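PDB 1VL0: DTDP-4-dehydrorhamnose reductase, rfbD ortholog from Clostridium acetobutylicum, which probably catalyses the NAD(P)H-dependent reduction of dTDP-6-deoxy-L-lyxo-4-hexulose to dTDP-L-rhamnose, the closing step of dTDP-L-rhamnose biosynthesis. Local coordinates for residues Ile157-Trp162 / Tyr213-Cys218; Thr126-Val131 / Asn265-Leu270. All coordinates share one frame; numbering follows the deposited sequence.

Overall arrangement
Both contacts are buried, but at different depths. The centre of contact 1 lies about 8 Å from the centre of the chain; this contact pairs strands 155-164 and 214-217 by regular backbone bonding, its far end reaching the bound dinucleotide. Contact 2, whose centre is about 16 Å from that of the chain, sets the loop before helix 136-151 against helix 266-270, and its aromatic side chains also pack on a second subunit. Its chemistry is a carboxylate bound to a helix amide beside an apolar cluster, in place of strand-to-strand bonding. The contact centres are about 9 Å apart, and contact 1 is nested within the chain loop that contact 2 closes. E127 OE2 joins them, probably accepting a hydrogen bond from H217 N at 2.9 Å.

Contact 1: Ile157-Trp162 / Tyr213-Cys218; sequences IVRTAW and YGTFHC. With NAI (1,4-dihydronicotinamide adenine dinucleotide), chain D.
The carbonyl oxygen of I157 is gripped twice by 213-218: F216 N donates a nearly straight 2.7 Å hydrogen bond to I157 O (169° at the hydrogen), and T215 CA adds a CA-H...O contact. The ladder continues in parallel register, R159 N donating to F216 O and C218 N to R159 O. R159 and H217 leave the same face of the sheet. R159 NH1 gives H217 NE2 a 3.1 Å bond close to the planes of both groups, although those planes are turned 46° apart. NE2 is thus an acceptor, consistent with a proton on ND1, which makes weak hydrogen bonds to I125 O and R264 O. T215 CG2 sits over the guanidinium face, 4.0 Å from R159 CZ, while E145 of helix 136-151 makes a salt bridge with NH2. Further along, T160 holds OG1 opposite its backbone N (chi1 -169°), from where it donates to C218 O at 2.9 Å; its CG2 approaches the cofactor ribose, 3.9 Å from NAI O4D. V158 CG1 packs against C218 CB beneath L200. T160 O lies 3.2 Å from NAI C5N, so the strand end passes beside the nicotinamide, as expected at the C-terminal edge of the parallel strands in a Rossmann fold.

Contact 2: Thr126-Val131 / Asn265-Leu270; sequences TEFDEV and NYMLEL
E127 reaches from its loop to the first turn of helix 266-270, where its OE2 accepts a hydrogen bond from the backbone N of selenomethionine M267 at 3.1 Å. The bond is fairly straight (159° at the hydrogen), but the donor stands well above the carboxylate plane rather than within it. A bend at chi2 (87°) folds the glutamate chain across M267, bringing E127 CD to 3.4 Å from M267 CG, while OE1 comes against Y266 CB. The same OE2 receives a hydrogen bond from a water that in turn accepts one from L268 N, and H217 N of the neighbouring strand donates to it as well. Two amides of the opening helical turn are thereby served, directly or through water, and the positive end of the helix would be expected to stabilise the negative charge of E127.

The loop presents this carboxylate from a type I beta turn, T126 to D129, reinforced by an ST turn in which T126 OG1 accepts a hydrogen bond from F128 N, and by D129 OD2, which accepts one from T126 N.

Beside E127, Y266 lies against two residues of the turn. T126 runs alongside it, with CG2 3.7 Å from Y266 CD2, and F128 crosses it at about a right angle, the edge of its ring at CE2 meeting Y266 CD2 at 3.9 Å. L270 CD1 covers one face of the tyrosine ring and also touches the F128 edge. M267, doubly bent, brings SE to 3.7 Å from F128 CZ, an oblique Met-aromatic contact. These rings also meet a second subunit: F128 stacks on its Y87, and Y266 OH hydrogen-bonds its D84.

Contact 1: Ile157-Trp162 / Tyr213-Cys218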
# COMPACT_ATOMS: atom_id res chain seq x y z
N ILE A 157 11.90 1.16 7.17
CA ILE A 157 11.90 -0.30 7.39
C ILE A 157 13.29 -0.75 7.02
O ILE A 157 13.75 -0.47 5.92
CB ILE A 157 10.82 -0.99 6.55
CG1 ILE A 157 9.42 -0.66 7.14
CG2 ILE A 157 11.00 -2.52 6.49
CD1 ILE A 157 8.35 -0.86 6.17
N VAL A 158 13.97 -1.39 7.97
CA VAL A 158 15.34 -1.85 7.77
C VAL A 158 15.41 -3.38 7.96
O VAL A 158 15.22 -3.88 9.09
CB VAL A 158 16.32 -1.16 8.72
CG1 VAL A 158 17.78 -1.60 8.42
CG2 VAL A 158 16.19 0.41 8.62
N ARG A 159 15.52 -4.10 6.84
CA ARG A 159 15.58 -5.56 6.84
C ARG A 159 16.98 -6.02 7.10
O ARG A 159 17.92 -5.59 6.43
CB ARG A 159 15.08 -6.16 5.51
CG ARG A 159 13.70 -5.73 5.12
CD ARG A 159 13.17 -6.58 3.98
NE ARG A 159 11.81 -6.17 3.58
CZ ARG A 159 11.39 -5.93 2.36
NH1 ARG A 159 12.19 -6.02 1.31
NH2 ARG A 159 10.12 -5.58 2.19
N THR A 160 17.14 -6.93 8.04
CA THR A 160 18.45 -7.48 8.30
C THR A 160 18.42 -9.02 8.37
O THR A 160 17.38 -9.63 8.13
CB THR A 160 19.08 -6.84 9.53
OG1 THR A 160 20.47 -7.23 9.58
CG2 THR A 160 18.48 -7.33 10.82
N ALA A 161 19.57 -9.64 8.65
CA ALA A 161 19.68 -11.10 8.62
C ALA A 161 20.92 -11.55 9.35
O ALA A 161 21.89 -10.79 9.47
CB ALA A 161 19.75 -11.60 7.17
N TRP A 162 20.88 -12.80 9.84
CA TRP A 162 22.06 -13.49 10.37
C TRP A 162 22.75 -12.58 11.37
O TRP A 162 23.96 -12.34 11.30
CB TRP A 162 23.01 -13.86 9.25
CG TRP A 162 22.51 -14.89 8.32
CD1 TRP A 162 21.19 -15.17 7.98
CD2 TRP A 162 23.31 -15.78 7.53
NE1 TRP A 162 21.15 -16.18 7.04
CE2 TRP A 162 22.43 -16.59 6.78
CE3 TRP A 162 24.68 -16.02 7.45
CZ2 TRP A 162 22.88 -17.60 5.94
CZ3 TRP A 162 25.11 -16.98 6.62
CH2 TRP A 162 24.22 -17.78 5.87
N TYR A 213 13.81 8.26 4.24
CA TYR A 213 12.70 7.36 4.58
C TYR A 213 12.58 6.27 3.55
O TYR A 213 13.02 6.43 2.40
CB TYR A 213 11.39 8.13 4.62
CG TYR A 213 11.32 9.17 5.70
CD1 TYR A 213 11.20 8.82 7.00
CD2 TYR A 213 11.33 10.51 5.39
CE1 TYR A 213 11.13 9.81 8.01
CE2 TYR A 213 11.24 11.52 6.42
CZ TYR A 213 11.15 11.13 7.71
OH TYR A 213 11.06 12.07 8.76
N GLY A 214 11.96 5.18 3.95
CA GLY A 214 11.71 4.10 3.02
C GLY A 214 12.11 2.75 3.57
O GLY A 214 12.31 2.60 4.76
N THR A 215 12.25 1.80 2.67
CA THR A 215 12.64 0.47 3.01
C THR A 215 14.07 0.19 2.57
O THR A 215 14.39 0.38 1.40
CB THR A 215 11.65 -0.53 2.36
OG1 THR A 215 10.34 -0.32 2.92
CG2 THR A 215 12.00 -1.99 2.66
N PHE A 216 14.89 -0.29 3.51
CA PHE A 216 16.30 -0.57 3.27
C PHE A 216 16.64 -1.99 3.67
O PHE A 216 16.25 -2.42 4.72
CB PHE A 216 17.20 0.36 4.08
CG PHE A 216 17.00 1.82 3.75
CD1 PHE A 216 15.94 2.53 4.30
CD2 PHE A 216 17.81 2.45 2.81
CE1 PHE A 216 15.73 3.95 3.96
CE2 PHE A 216 17.60 3.81 2.48
CZ PHE A 216 16.56 4.52 3.03
N HIS A 217 17.45 -2.65 2.87
CA HIS A 217 18.21 -3.82 3.29
C HIS A 217 19.52 -3.40 3.94
O HIS A 217 20.18 -2.45 3.51
CB HIS A 217 18.52 -4.69 2.06
CG HIS A 217 17.31 -5.35 1.48
ND1 HIS A 217 17.33 -6.04 0.29
CD2 HIS A 217 16.02 -5.36 1.92
CE1 HIS A 217 16.11 -6.52 0.06
NE2 HIS A 217 15.30 -6.10 1.01
N CYS A 218 19.87 -4.08 5.03
CA CYS A 218 21.09 -3.79 5.77
C CYS A 218 21.68 -5.06 6.35
O CYS A 218 21.40 -5.42 7.51
CB CYS A 218 20.84 -2.79 6.89
SG CYS A 218 22.42 -2.34 7.61
PA NAI D . 16.66 -9.94 20.43
O1A NAI D . 15.90 -11.24 20.44
O2A NAI D . 18.10 -10.07 20.85
O5B NAI D . 15.80 -8.91 21.31
C5B NAI D . 14.43 -8.76 20.99
C4B NAI D . 13.67 -8.11 22.14
O4B NAI D . 12.27 -8.31 21.96
C3B NAI D . 13.95 -8.68 23.52
O3B NAI D . 14.61 -7.72 24.33
C2B NAI D . 12.54 -9.01 24.04
O2B NAI D . 12.38 -8.96 25.45
C1B NAI D . 11.73 -8.00 23.23
N9A NAI D . 10.26 -8.06 23.30
C8A NAI D . 9.51 -9.19 23.16
N7A NAI D . 8.21 -8.86 23.31
C5A NAI D . 8.10 -7.53 23.56
C6A NAI D . 6.99 -6.72 23.80
N6A NAI D . 5.76 -7.22 23.82
N1A NAI D . 7.18 -5.37 24.03
C2A NAI D . 8.47 -4.84 24.01
N3A NAI D . 9.57 -5.65 23.82
C4A NAI D . 9.39 -6.99 23.57
O3 NAI D . 16.49 -9.28 18.98
PN NAI D . 17.67 -8.92 17.93
O1N NAI D . 18.23 -7.59 18.21
O2N NAI D . 18.47 -10.15 17.69
O5D NAI D . 16.74 -8.59 16.65
C5D NAI D . 16.46 -7.23 16.34
C4D NAI D . 15.59 -7.17 15.12
O4D NAI D . 16.22 -7.81 13.98
C3D NAI D . 14.23 -7.84 15.32
O3D NAI D . 13.30 -6.90 14.88
C2D NAI D . 14.26 -9.10 14.45
O2D NAI D . 13.03 -9.53 13.88
C1D NAI D . 15.25 -8.65 13.36
N1N NAI D . 15.97 -9.75 12.73
C2N NAI D . 16.95 -10.41 13.45
C3N NAI D . 17.64 -11.44 12.83
C7N NAI D . 18.44 -12.41 13.64
O7N NAI D . 19.36 -13.22 12.96
N7N NAI D . 18.29 -12.48 14.97
C4N NAI D . 17.35 -11.78 11.50
C5N NAI D . 16.36 -11.11 10.78
C6N NAI D . 15.68 -10.08 11.44

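Contact 2: Thr126-Val131 / Asn265-Leu270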
# COMPACT_ATOMS: atom_id res chain seq x y z
N THR A 126 17.05 -7.27 -3.87
CA THR A 126 16.86 -5.84 -3.59
C THR A 126 15.51 -5.54 -2.96
O THR A 126 14.60 -6.35 -2.94
CB THR A 126 16.99 -4.96 -4.82
OG1 THR A 126 15.75 -4.93 -5.51
CG2 THR A 126 18.04 -5.42 -5.76
N GLU A 127 15.41 -4.33 -2.44
CA GLU A 127 14.19 -3.86 -1.82
C GLU A 127 13.00 -3.78 -2.80
O GLU A 127 11.90 -3.58 -2.37
CB GLU A 127 14.45 -2.46 -1.28
CG GLU A 127 15.49 -2.38 -0.17
CD GLU A 127 16.94 -2.22 -0.64
OE1 GLU A 127 17.28 -2.60 -1.80
OE2 GLU A 127 17.76 -1.75 0.18
N PHE A 128 13.26 -3.88 -4.11
CA PHE A 128 12.22 -3.80 -5.13
C PHE A 128 11.76 -5.18 -5.60
O PHE A 128 10.91 -5.28 -6.44
CB PHE A 128 12.70 -2.97 -6.32
CG PHE A 128 13.21 -1.62 -5.95
CD1 PHE A 128 12.37 -0.70 -5.36
CD2 PHE A 128 14.53 -1.28 -6.14
CE1 PHE A 128 12.85 0.58 -4.97
CE2 PHE A 128 15.00 -0.02 -5.76
CZ PHE A 128 14.14 0.91 -5.18
N ASP A 129 12.36 -6.23 -5.08
CA ASP A 129 11.97 -7.57 -5.39
C ASP A 129 10.72 -7.99 -4.61
O ASP A 129 10.42 -7.43 -3.57
CB ASP A 129 13.14 -8.51 -5.06
CG ASP A 129 14.28 -8.38 -6.06
OD1 ASP A 129 14.00 -8.00 -7.22
OD2 ASP A 129 15.45 -8.63 -5.77
N GLU A 130 10.01 -9.00 -5.10
CA GLU A 130 8.77 -9.36 -4.44
C GLU A 130 8.89 -10.31 -3.26
O GLU A 130 9.64 -11.28 -3.25
CB GLU A 130 7.72 -9.83 -5.46
CG GLU A 130 7.61 -11.29 -5.78
CD GLU A 130 6.38 -11.56 -6.69
OE1 GLU A 130 5.22 -11.29 -6.24
OE2 GLU A 130 6.57 -12.01 -7.85
N VAL A 131 8.14 -9.97 -2.22
CA VAL A 131 8.11 -10.72 -0.98
C VAL A 131 7.23 -11.93 -1.17
O VAL A 131 6.36 -11.94 -2.04
CB VAL A 131 7.60 -9.83 0.19
CG1 VAL A 131 8.52 -8.65 0.36
CG2 VAL A 131 6.15 -9.38 -0.07
N ASN A 265 22.16 -4.40 -0.39
CA ASN A 265 21.89 -3.14 0.25
C ASN A 265 21.75 -2.07 -0.84
O ASN A 265 22.46 -1.02 -0.83
CB ASN A 265 23.02 -2.73 1.21
CG ASN A 265 23.10 -3.56 2.50
OD1 ASN A 265 22.53 -4.63 2.67
ND2 ASN A 265 23.89 -3.07 3.40
N TYR A 266 20.77 -2.27 -1.72
CA TYR A 266 20.59 -1.45 -2.95
C TYR A 266 20.14 -0.02 -2.69
O TYR A 266 20.63 0.93 -3.27
CB TYR A 266 19.61 -2.17 -3.86
CG TYR A 266 19.65 -1.77 -5.31
CD1 TYR A 266 20.83 -1.45 -5.95
CD2 TYR A 266 18.47 -1.73 -6.05
CE1 TYR A 266 20.82 -1.09 -7.32
CE2 TYR A 266 18.45 -1.37 -7.35
CZ TYR A 266 19.63 -1.06 -8.00
OH TYR A 266 19.56 -0.72 -9.33
N MSE A 267 19.24 0.15 -1.76
CA MSE A 267 18.77 1.51 -1.44
C MSE A 267 19.84 2.36 -0.84
O MSE A 267 19.89 3.58 -1.08
CB MSE A 267 17.56 1.45 -0.50
CG MSE A 267 16.29 1.05 -1.21
SE MSE A 267 15.57 2.60 -2.21
CE MSE A 267 15.15 3.77 -0.70
N LEU A 268 20.70 1.75 -0.04
CA LEU A 268 21.89 2.47 0.44
C LEU A 268 22.83 2.86 -0.68
O LEU A 268 23.26 4.03 -0.77
CB LEU A 268 22.61 1.65 1.50
CG LEU A 268 21.91 1.61 2.87
CD1 LEU A 268 22.69 0.66 3.79
CD2 LEU A 268 21.78 2.99 3.51
N GLU A 269 23.11 1.91 -1.57
CA GLU A 269 23.93 2.17 -2.75
C GLU A 269 23.38 3.27 -3.65
O GLU A 269 24.11 4.08 -4.18
CB GLU A 269 24.06 0.89 -3.58
CG GLU A 269 24.86 -0.22 -2.93
CD GLU A 269 24.79 -1.55 -3.76
OE1 GLU A 269 24.23 -1.56 -4.85
OE2 GLU A 269 25.31 -2.59 -3.31
N LEU A 270 22.06 3.30 -3.81
CA LEU A 270 21.41 4.27 -4.68
C LEU A 270 21.21 5.64 -4.02
O LEU A 270 20.82 6.57 -4.71
CB LEU A 270 20.03 3.75 -5.10
CG LEU A 270 19.87 2.50 -5.97
CD1 LEU A 270 18.39 2.17 -6.05
CD2 LEU A 270 20.47 2.72 -7.32
O HOH W 1 19.89 -0.78 1.37